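Local coordinates for vinylacetyl-CoA Delta-isomerase (Nitrosopumilus maritimus SCM1, PDB 6VJR), which probably dehydrates 4-hydroxybutyryl-CoA to crotonyl-CoA and isomerises vinylacetyl-CoA, using bound FAD, a [4Fe-4S] cluster and an iron ion, at residues D165-I170 and P200-T205; F115-D118 and G122-Y125; D105-L110 and E131-V136. All coordinates share one frame; numbering follows the deposited sequence. Where two conformers were deposited one is given.

In the fold
All three contacts lie in the N-terminal region that the chain shares with the 4-hydroxyphenylacetate 3-hydroxylase family. Contacts 2 and 3 both use helix 101-121, and contact 2, at the turn into helix 125-139, is nested inside the loop that contact 3 closes farther down the same helical hairpin; their centres are about 15 Å apart. Contact 1 follows along the chain, joining the lead-in to strand 169-173 to the loop after strand 195-198, with its centre about 20 Å from that of contact 2 and about 21 Å from that of contact 3. The hairpin is thus fixed at its turn and between its helices, while contact 1 packs beside residues that bind FAD.

Contact 1 of 3, residues D165-I170 and P200-T205; sequences DLFTRI and PTIRLT
Apolar packing carries the meeting of Phe167 with Thr201 and Ile202. One side of the phenyl ring does the touching: Phe167 CE2 lies 3.7 Å from Thr201 CG2, a methyl group that sits at the ring edge, close to its plane. The same ring carbon, Phe167 CE2, is 3.9 Å from Ile202 CG2, which approaches obliquely. Both side chains run roughly perpendicular to that of Phe167, and the branch methyls of these two consecutive residues close on the one ring carbon CE2. In Thr201 the hydroxyl OG1 is anti to the backbone N (chi1 -164°), which leaves CG2 as the branch presented to Phe167.

The contact joins the lead-in to strand 169-173, which pairs antiparallel with strand 177-188, to the loop between strands 195-198 and 213-218 of the four-stranded sheet. It lies beside the flavin site: the Thr201 side chain is about 3 Å from that of Met147 and about 6 Å from bound FAD, and the Phe167 side chain is about 4 Å from that of Lys151; Met147 and Lys151 both bind FAD.

Polar bonds brace residues 165-170 from within. Arg169 grips Asp165 side-on, NE and NH2 both donating to OD1, with Arg169 NE to Asp165 OD1 at 2.8 Å and the acceptor in the guanidinium plane. Asp165 OD2 also forms a salt bridge with Lys408 of the second subunit.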
loop_
_atom_site.group_PDB
_atom_site.type_symbol
_atom_site.label_atom_id
_atom_site.label_comp_id
_atom_site.label_asym_id
_atom_site.label_seq_id
_atom_site.Cartn_x
_atom_site.Cartn_y
_atom_site.Cartn_z
ATOM N N ASP A 165 -28.754 -25.493 17.268
ATOM C CA ASP A 165 -29.284 -25.151 15.959
ATOM C C ASP A 165 -28.462 -24.064 15.260
ATOM O O ASP A 165 -28.749 -23.735 14.121
ATOM C CB ASP A 165 -30.727 -24.694 16.066
ATOM C CG ASP A 165 -31.697 -25.760 16.549
ATOM O OD1 ASP A 165 -31.402 -26.963 16.340
ATOM O OD2 ASP A 165 -32.723 -25.377 17.156
ATOM N N LEU A 166 -27.430 -23.481 15.917
ATOM C CA LEU A 166 -26.680 -22.383 15.321
ATOM C C LEU A 166 -25.790 -22.833 14.162
ATOM O O LEU A 166 -25.299 -22.004 13.375
ATOM C CB LEU A 166 -25.905 -21.597 16.365
ATOM C CG LEU A 166 -26.759 -20.786 17.341
ATOM C CD1 LEU A 166 -26.025 -20.272 18.582
ATOM C CD2 LEU A 166 -27.336 -19.611 16.596
ATOM N N PHE A 167 -25.609 -24.154 14.054
ATOM C CA PHE A 167 -25.173 -24.805 12.836
ATOM C C PHE A 167 -26.244 -25.833 12.487
ATOM O O PHE A 167 -26.803 -26.486 13.384
ATOM C CB PHE A 167 -23.828 -25.522 13.018
ATOM C CG PHE A 167 -22.610 -24.643 13.221
ATOM C CD1 PHE A 167 -22.382 -24.031 14.453
ATOM C CD2 PHE A 167 -21.681 -24.469 12.218
ATOM C CE1 PHE A 167 -21.248 -23.279 14.660
ATOM C CE2 PHE A 167 -20.558 -23.676 12.424
ATOM C CZ PHE A 167 -20.333 -23.120 13.659
ATOM N N THR A 168 -26.475 -26.025 11.193
ATOM C CA THR A 168 -27.518 -26.907 10.691
ATOM C C THR A 168 -27.210 -28.381 10.984
ATOM O O THR A 168 -26.105 -28.874 10.759
ATOM C CB THR A 168 -27.691 -26.632 9.194
ATOM O OG1 THR A 168 -28.139 -25.293 9.014
ATOM C CG2 THR A 168 -28.721 -27.545 8.553
ATOM N N ARG A 169 -28.213 -29.086 11.503
ATOM C CA ARG A 169 -28.026 -30.459 11.952
ATOM C C ARG A 169 -29.228 -31.353 11.641
ATOM O O ARG A 169 -30.348 -30.897 11.431
ATOM C CB ARG A 169 -27.794 -30.485 13.461
ATOM C CG ARG A 169 -28.997 -29.953 14.233
ATOM C CD ARG A 169 -28.675 -29.775 15.700
ATOM N NE ARG A 169 -29.789 -29.229 16.490
ATOM C CZ ARG A 169 -30.491 -29.911 17.384
ATOM N NH1 ARG A 169 -30.034 -31.051 17.797
ATOM N NH2 ARG A 169 -31.561 -29.405 17.964
ATOM N N ILE A 170 -28.954 -32.653 11.635
ATOM C CA ILE A 170 -30.006 -33.659 11.600
ATOM C C ILE A 170 -30.643 -33.740 12.986
ATOM O O ILE A 170 -29.953 -33.951 13.980
ATOM C CB ILE A 170 -29.405 -35.013 11.227
ATOM C CG1 ILE A 170 -28.686 -34.956 9.871
ATOM C CG2 ILE A 170 -30.461 -36.111 11.244
ATOM C CD1 ILE A 170 -27.741 -36.114 9.630
ATOM N N PRO A 200 -22.153 -28.505 5.210
ATOM C CA PRO A 200 -21.466 -28.054 6.422
ATOM C C PRO A 200 -20.424 -26.996 6.085
ATOM O O PRO A 200 -19.865 -26.983 4.987
ATOM C CB PRO A 200 -20.879 -29.314 7.019
ATOM C CG PRO A 200 -20.849 -30.270 5.850
ATOM C CD PRO A 200 -21.881 -29.903 4.867
ATOM N N THR A 201 -20.177 -26.105 7.037
ATOM C CA THR A 201 -19.324 -24.946 6.780
ATOM C C THR A 201 -17.934 -24.989 7.425
ATOM O O THR A 201 -17.152 -24.043 7.221
ATOM C CB THR A 201 -20.040 -23.676 7.226
ATOM O OG1 THR A 201 -19.352 -22.573 6.617
ATOM C CG2 THR A 201 -19.994 -23.490 8.723
ATOM N N ILE A 202 -17.622 -26.021 8.208
ATOM C CA ILE A 202 -16.436 -26.055 9.057
ATOM C C ILE A 202 -15.996 -27.508 9.153
ATOM O O ILE A 202 -16.806 -28.408 8.954
ATOM C CB ILE A 202 -16.810 -25.463 10.428
ATOM C CG1 ILE A 202 -15.666 -25.297 11.344
ATOM C CG2 ILE A 202 -17.915 -26.274 11.108
ATOM C CD1 ILE A 202 -15.994 -24.386 12.517
ATOM N N ARG A 203 -14.702 -27.717 9.426
ATOM C CA ARG A 203 -14.208 -29.012 9.847
ATOM C C ARG A 203 -15.082 -29.498 11.002
ATOM O O ARG A 203 -15.414 -28.739 11.926
ATOM C CB ARG A 203 -12.760 -28.869 10.323
ATOM C CG ARG A 203 -12.053 -30.161 10.703
ATOM C CD ARG A 203 -10.606 -29.862 11.097
ATOM N NE ARG A 203 -10.039 -31.073 11.701
ATOM C CZ ARG A 203 -10.205 -31.473 12.970
ATOM N NH1 ARG A 203 -9.912 -32.719 13.284
ATOM N NH2 ARG A 203 -10.717 -30.672 13.902
ATOM N N LEU A 204 -15.388 -30.793 10.973
ATOM C CA LEU A 204 -16.215 -31.415 12.001
ATOM C C LEU A 204 -15.413 -32.503 12.695
ATOM O O LEU A 204 -14.692 -33.237 12.038
ATOM C CB LEU A 204 -17.469 -32.018 11.375
ATOM C CG LEU A 204 -18.429 -31.036 10.698
ATOM C CD1 LEU A 204 -19.598 -31.802 10.058
ATOM C CD2 LEU A 204 -18.931 -29.920 11.583
ATOM N N THR A 205 -15.574 -32.585 14.018
ATOM C CA THR A 205 -15.050 -33.669 14.804
ATOM C C THR A 205 -16.136 -34.735 15.025
ATOM O O THR A 205 -17.321 -34.610 14.666
ATOM C CB THR A 205 -14.494 -33.141 16.127
ATOM O OG1 THR A 205 -15.629 -32.789 16.914
ATOM C CG2 THR A 205 -13.553 -31.964 15.940
#

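Contact 2 of 3, residues F115-D118 and G122-Y125; sequences FEID and GTDY
Asp118 turns its CG anti to its own carbonyl carbon (chi1 -68°), and Thr123 holds OG1 between its backbone N and carbonyl carbon; together these torsions bring the carboxylate and the hydroxyl within bonding range. Thr123 OG1 donates to Asp118 OD1 at 2.7 Å, arriving on the anti side of that oxygen and 27° out of the carboxylate plane. The syn lone pair of the same oxygen takes the backbone amide of Tyr125, with Tyr125 N to Asp118 OD1 at 3.0 Å and a bent N-H...O angle of 136°. Two donors therefore grip OD1, while OD2 accepts from the backbone N of His126.

This is the turn between helices 101-121 and 125-139. The first helix ends as Gly122 leaves helical geometry with positive phi, its N donating to Asp118 O at 2.7 Å, and Asp118 receives amides from the first turn of the next helix, whose N-terminus would probably favour the carboxylate's negative charge. Replacing Asp118 by an alanine removes the carboxylate and is likely to leave the Thr123 hydroxyl and the amides of Tyr125 and His126 without their acceptor.

Beside the polar group, Ile117 CG2 meets the edge of the Tyr125 ring, 3.5 Å from Tyr125 CD2, the two side chains set crosswise. The hydroxyl of Tyr125 hydrogen-bonds to Glu274.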
loop_
_atom_site.group_PDB
_atom_site.type_symbol
_atom_site.label_atom_id
_atom_site.label_comp_id
_atom_site.label_asym_id
_atom_site.label_seq_id
_atom_site.Cartn_x
_atom_site.Cartn_y
_atom_site.Cartn_z
ATOM N N PHE A 115 -17.701 -39.000 -4.271
ATOM C CA PHE A 115 -16.959 -40.139 -4.774
ATOM C C PHE A 115 -16.030 -40.701 -3.698
ATOM O O PHE A 115 -15.959 -41.923 -3.494
ATOM C CB PHE A 115 -16.209 -39.727 -6.044
ATOM C CG PHE A 115 -15.476 -40.883 -6.704
ATOM C CD1 PHE A 115 -14.235 -41.289 -6.245
ATOM C CD2 PHE A 115 -16.004 -41.521 -7.816
ATOM C CE1 PHE A 115 -13.538 -42.280 -6.886
ATOM C CE2 PHE A 115 -15.312 -42.541 -8.437
ATOM C CZ PHE A 115 -14.083 -42.920 -7.969
ATOM N N GLU A 116 -15.349 -39.787 -2.986
ATOM C CA GLU A 116 -14.361 -40.178 -1.999
ATOM C C GLU A 116 -15.024 -40.688 -0.725
ATOM O O GLU A 116 -14.489 -41.606 -0.132
ATOM C CB GLU A 116 -13.327 -39.086 -1.765
ATOM C CG GLU A 116 -12.437 -38.954 -3.004
ATOM C CD GLU A 116 -11.292 -37.960 -2.946
ATOM O OE1 GLU A 116 -10.493 -38.118 -1.995
ATOM O OE2 GLU A 116 -11.169 -37.102 -3.858
ATOM N N ILE A 117 -16.170 -40.135 -0.311
ATOM C CA ILE A 117 -16.895 -40.699 0.806
ATOM C C ILE A 117 -17.230 -42.157 0.519
ATOM O O ILE A 117 -17.006 -43.016 1.370
ATOM C CB ILE A 117 -18.178 -39.911 1.106
ATOM C CG1 ILE A 117 -17.898 -38.445 1.423
ATOM C CG2 ILE A 117 -18.938 -40.602 2.228
ATOM C CD1 ILE A 117 -19.124 -37.569 1.535
ATOM N N ASP A 118 -17.782 -42.420 -0.682
ATOM C CA ASP A 118 -18.232 -43.750 -1.076
ATOM C C ASP A 118 -17.069 -44.738 -1.126
ATOM O O ASP A 118 -17.224 -45.901 -0.723
ATOM C CB ASP A 118 -18.948 -43.727 -2.415
ATOM C CG ASP A 118 -20.294 -43.013 -2.431
ATOM O OD1 ASP A 118 -20.803 -42.632 -1.324
ATOM O OD2 ASP A 118 -20.842 -42.845 -3.549
ATOM N N GLY A 122 -18.415 -47.189 1.355
ATOM C CA GLY A 122 -19.260 -48.139 0.662
ATOM C C GLY A 122 -20.697 -47.626 0.506
ATOM O O GLY A 122 -21.590 -48.415 0.241
ATOM N N THR A 123 -20.876 -46.300 0.594
ATOM C CA THR A 123 -22.156 -45.616 0.444
ATOM C C THR A 123 -22.409 -45.315 -1.035
ATOM O O THR A 123 -21.614 -45.684 -1.891
ATOM C CB THR A 123 -22.117 -44.367 1.328
ATOM O OG1 THR A 123 -20.841 -43.764 1.142
ATOM C CG2 THR A 123 -22.183 -44.721 2.809
ATOM N N ASP A 124 -23.550 -44.699 -1.355
ATOM C CA ASP A 124 -23.878 -44.397 -2.744
ATOM C C ASP A 124 -24.285 -42.937 -2.902
ATOM O O ASP A 124 -25.120 -42.602 -3.738
ATOM C CB ASP A 124 -24.985 -45.263 -3.303
ATOM C CG ASP A 124 -26.267 -45.217 -2.496
ATOM O OD1 ASP A 124 -26.285 -44.470 -1.519
ATOM O OD2 ASP A 124 -27.198 -45.987 -2.801
ATOM N N TYR A 125 -23.616 -42.064 -2.150
ATOM C CA TYR A 125 -23.800 -40.630 -2.285
ATOM C C TYR A 125 -23.477 -40.132 -3.692
ATOM O O TYR A 125 -24.130 -39.204 -4.182
ATOM C CB TYR A 125 -22.996 -39.865 -1.242
ATOM C CG TYR A 125 -23.284 -40.292 0.187
ATOM C CD1 TYR A 125 -24.546 -40.145 0.743
ATOM C CD2 TYR A 125 -22.269 -40.739 1.023
ATOM C CE1 TYR A 125 -24.820 -40.530 2.049
ATOM C CE2 TYR A 125 -22.534 -41.131 2.327
ATOM C CZ TYR A 125 -23.805 -41.000 2.861
ATOM O OH TYR A 125 -24.061 -41.420 4.138
#

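Contact 3 of 3, residues D105-L110 and E131-V136; sequences DAMNSL and EFVKMV
Met107 reaches across to Phe132, Val133 and Val136 with its sulfur. Met107 SD is 4.1 Å from Phe132 CE2 and lies near the ring plane, 77° off the normal and 5.4 Å from the centroid, a Met-aromatic contact made at the ring edge. The same Met107 SD stands 4.2 Å from Val136 CG2, the two side chains meeting tip to tip, and 4.5 Å from Val133 CG2, a looser approach. The thioether thus contacts three residues on two successive turns of one helix.

Within helix 125-139, Phe132 is backed by Val136, one turn on: Val136 CG1 lies 3.6 Å above one face of the Phe132 ring, near the ring's margin. The ring's CG is anti to the backbone N (chi1 176°), which lays the ring along its helix toward Val136. Trp195 adds an edge-to-face ring contact with Phe132.

Farther out, the helices of this hairpin run roughly antiparallel, 149° between their directions, with their axes 11.9 Å apart over these segments, a wide separation spanned by the long methionine. Strands 143-146 and 195-198 pack alongside: Ile143 touches Met107 and Val136, and Ile197 touches Met107 and Phe132. Asp105, on the same helix as Met107, hydrogen-bonds through OD2 to His289, an iron ligand, so this helix also supplies a second-shell residue of the metal site.

All four residues that touch are buried and meet through carbon and sulfur alone, which implies cohesion by dispersion, with perhaps a slight electrostatic gain where the sulfur faces the positively polarised ring edge.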
loop_
_atom_site.group_PDB
_atom_site.type_symbol
_atom_site.label_atom_id
_atom_site.label_comp_id
_atom_site.label_asym_id
_atom_site.label_seq_id
_atom_site.Cartn_x
_atom_site.Cartn_y
_atom_site.Cartn_z
ATOM N N ASP A 105 -20.102 -24.083 -8.159
ATOM C CA ASP A 105 -18.942 -24.473 -7.367
ATOM C C ASP A 105 -19.311 -25.577 -6.361
ATOM O O ASP A 105 -18.522 -26.496 -6.104
ATOM C CB ASP A 105 -18.352 -23.195 -6.791
ATOM C CG ASP A 105 -17.757 -22.235 -7.834
ATOM O OD1 ASP A 105 -17.311 -22.712 -8.921
ATOM O OD2 ASP A 105 -17.658 -21.012 -7.545
ATOM N N ALA A 106 -20.498 -25.473 -5.760
ATOM C CA ALA A 106 -20.999 -26.509 -4.867
ATOM C C ALA A 106 -21.084 -27.852 -5.594
ATOM O O ALA A 106 -20.612 -28.858 -5.059
ATOM C CB ALA A 106 -22.361 -26.111 -4.308
ATOM N N MET A 107 -21.638 -27.859 -6.807
ATOM C CA MET A 107 -21.844 -29.115 -7.537
ATOM C C MET A 107 -20.502 -29.740 -7.915
ATOM O O MET A 107 -20.310 -30.952 -7.835
ATOM C CB MET A 107 -22.760 -28.929 -8.748
ATOM C CG MET A 107 -24.170 -28.666 -8.236
ATOM S SD MET A 107 -25.492 -29.116 -9.333
ATOM C CE MET A 107 -25.102 -27.802 -10.472
ATOM N N ASN A 108 -19.586 -28.891 -8.388
ATOM C CA ASN A 108 -18.271 -29.359 -8.781
ATOM C C ASN A 108 -17.555 -29.988 -7.571
ATOM O O ASN A 108 -16.944 -31.031 -7.682
ATOM C CB ASN A 108 -17.514 -28.261 -9.512
ATOM C CG ASN A 108 -17.871 -28.243 -10.991
ATOM O OD1 ASN A 108 -17.220 -28.881 -11.820
ATOM N ND2 ASN A 108 -18.932 -27.540 -11.341
ATOM N N SER A 109 -17.608 -29.324 -6.418
ATOM C CA SER A 109 -16.966 -29.830 -5.216
ATOM C C SER A 109 -17.621 -31.115 -4.700
ATOM O O SER A 109 -16.948 -32.049 -4.230
ATOM C CB SER A 109 -16.889 -28.718 -4.167
ATOM O OG SER A 109 -18.156 -28.276 -3.696
ATOM N N LEU A 110 -18.951 -31.178 -4.771
ATOM C CA LEU A 110 -19.660 -32.391 -4.363
ATOM C C LEU A 110 -19.357 -33.571 -5.261
ATOM O O LEU A 110 -19.345 -34.696 -4.777
ATOM C CB LEU A 110 -21.147 -32.142 -4.302
ATOM C CG LEU A 110 -21.613 -31.377 -3.080
ATOM C CD1 LEU A 110 -23.014 -30.850 -3.314
ATOM C CD2 LEU A 110 -21.535 -32.240 -1.815
ATOM N N GLU A 131 -27.544 -38.604 -10.141
ATOM C CA GLU A 131 -28.943 -38.551 -10.544
ATOM C C GLU A 131 -29.489 -37.138 -10.345
ATOM O O GLU A 131 -30.299 -36.671 -11.142
ATOM C CB GLU A 131 -29.805 -39.586 -9.823
ATOM C CG GLU A 131 -29.412 -41.013 -10.153
ATOM C CD GLU A 131 -29.833 -41.455 -11.536
ATOM O OE1 GLU A 131 -29.341 -42.529 -11.880
ATOM O OE2 GLU A 131 -30.643 -40.809 -12.251
ATOM N N PHE A 132 -29.019 -36.451 -9.294
ATOM C CA PHE A 132 -29.439 -35.078 -9.079
ATOM C C PHE A 132 -28.925 -34.172 -10.203
ATOM O O PHE A 132 -29.661 -33.337 -10.732
ATOM C CB PHE A 132 -28.988 -34.620 -7.687
ATOM C CG PHE A 132 -29.310 -33.157 -7.434
ATOM C CD1 PHE A 132 -30.585 -32.800 -7.034
ATOM C CD2 PHE A 132 -28.363 -32.156 -7.579
ATOM C CE1 PHE A 132 -30.901 -31.484 -6.758
ATOM C CE2 PHE A 132 -28.706 -30.820 -7.354
ATOM C CZ PHE A 132 -29.975 -30.490 -6.954
ATOM N N VAL A 133 -27.655 -34.333 -10.568
ATOM C CA VAL A 133 -27.070 -33.552 -11.640
ATOM C C VAL A 133 -27.857 -33.776 -12.929
ATOM O O VAL A 133 -28.145 -32.826 -13.644
ATOM C CB VAL A 133 -25.574 -33.856 -11.825
ATOM C CG1 VAL A 133 -25.059 -33.175 -13.094
ATOM C CG2 VAL A 133 -24.812 -33.383 -10.574
ATOM N N LYS A 134 -28.173 -35.033 -13.235
ATOM C CA LYS A 134 -28.932 -35.322 -14.441
ATOM C C LYS A 134 -30.253 -34.555 -14.445
ATOM O O LYS A 134 -30.607 -33.919 -15.434
ATOM C CB LYS A 134 -29.152 -36.824 -14.539
ATOM C CG LYS A 134 -30.173 -37.181 -15.587
ATOM C CD LYS A 134 -30.310 -38.678 -15.789
ATOM C CE LYS A 134 -31.309 -39.027 -16.833
ATOM N NZ LYS A 134 -31.291 -40.473 -17.000
ATOM N N MET A 135 -30.988 -34.611 -13.326
ATOM C CA MET A 135 -32.248 -33.889 -13.209
ATOM C C MET A 135 -32.039 -32.395 -13.496
ATOM O O MET A 135 -32.691 -31.836 -14.367
ATOM C CB MET A 135 -32.867 -34.097 -11.822
ATOM C CG MET A 135 -34.171 -33.346 -11.596
ATOM S SD MET A 135 -34.840 -33.555 -9.932
ATOM C CE MET A 135 -33.747 -32.545 -8.922
ATOM N N VAL A 136 -31.132 -31.731 -12.764
ATOM C CA VAL A 136 -31.046 -30.288 -12.865
ATOM C C VAL A 136 -30.524 -29.853 -14.234
ATOM O O VAL A 136 -30.891 -28.789 -14.720
ATOM C CB VAL A 136 -30.279 -29.657 -11.688
ATOM C CG1 VAL A 136 -30.914 -30.012 -10.359
ATOM C CG2 VAL A 136 -28.824 -30.031 -11.632
#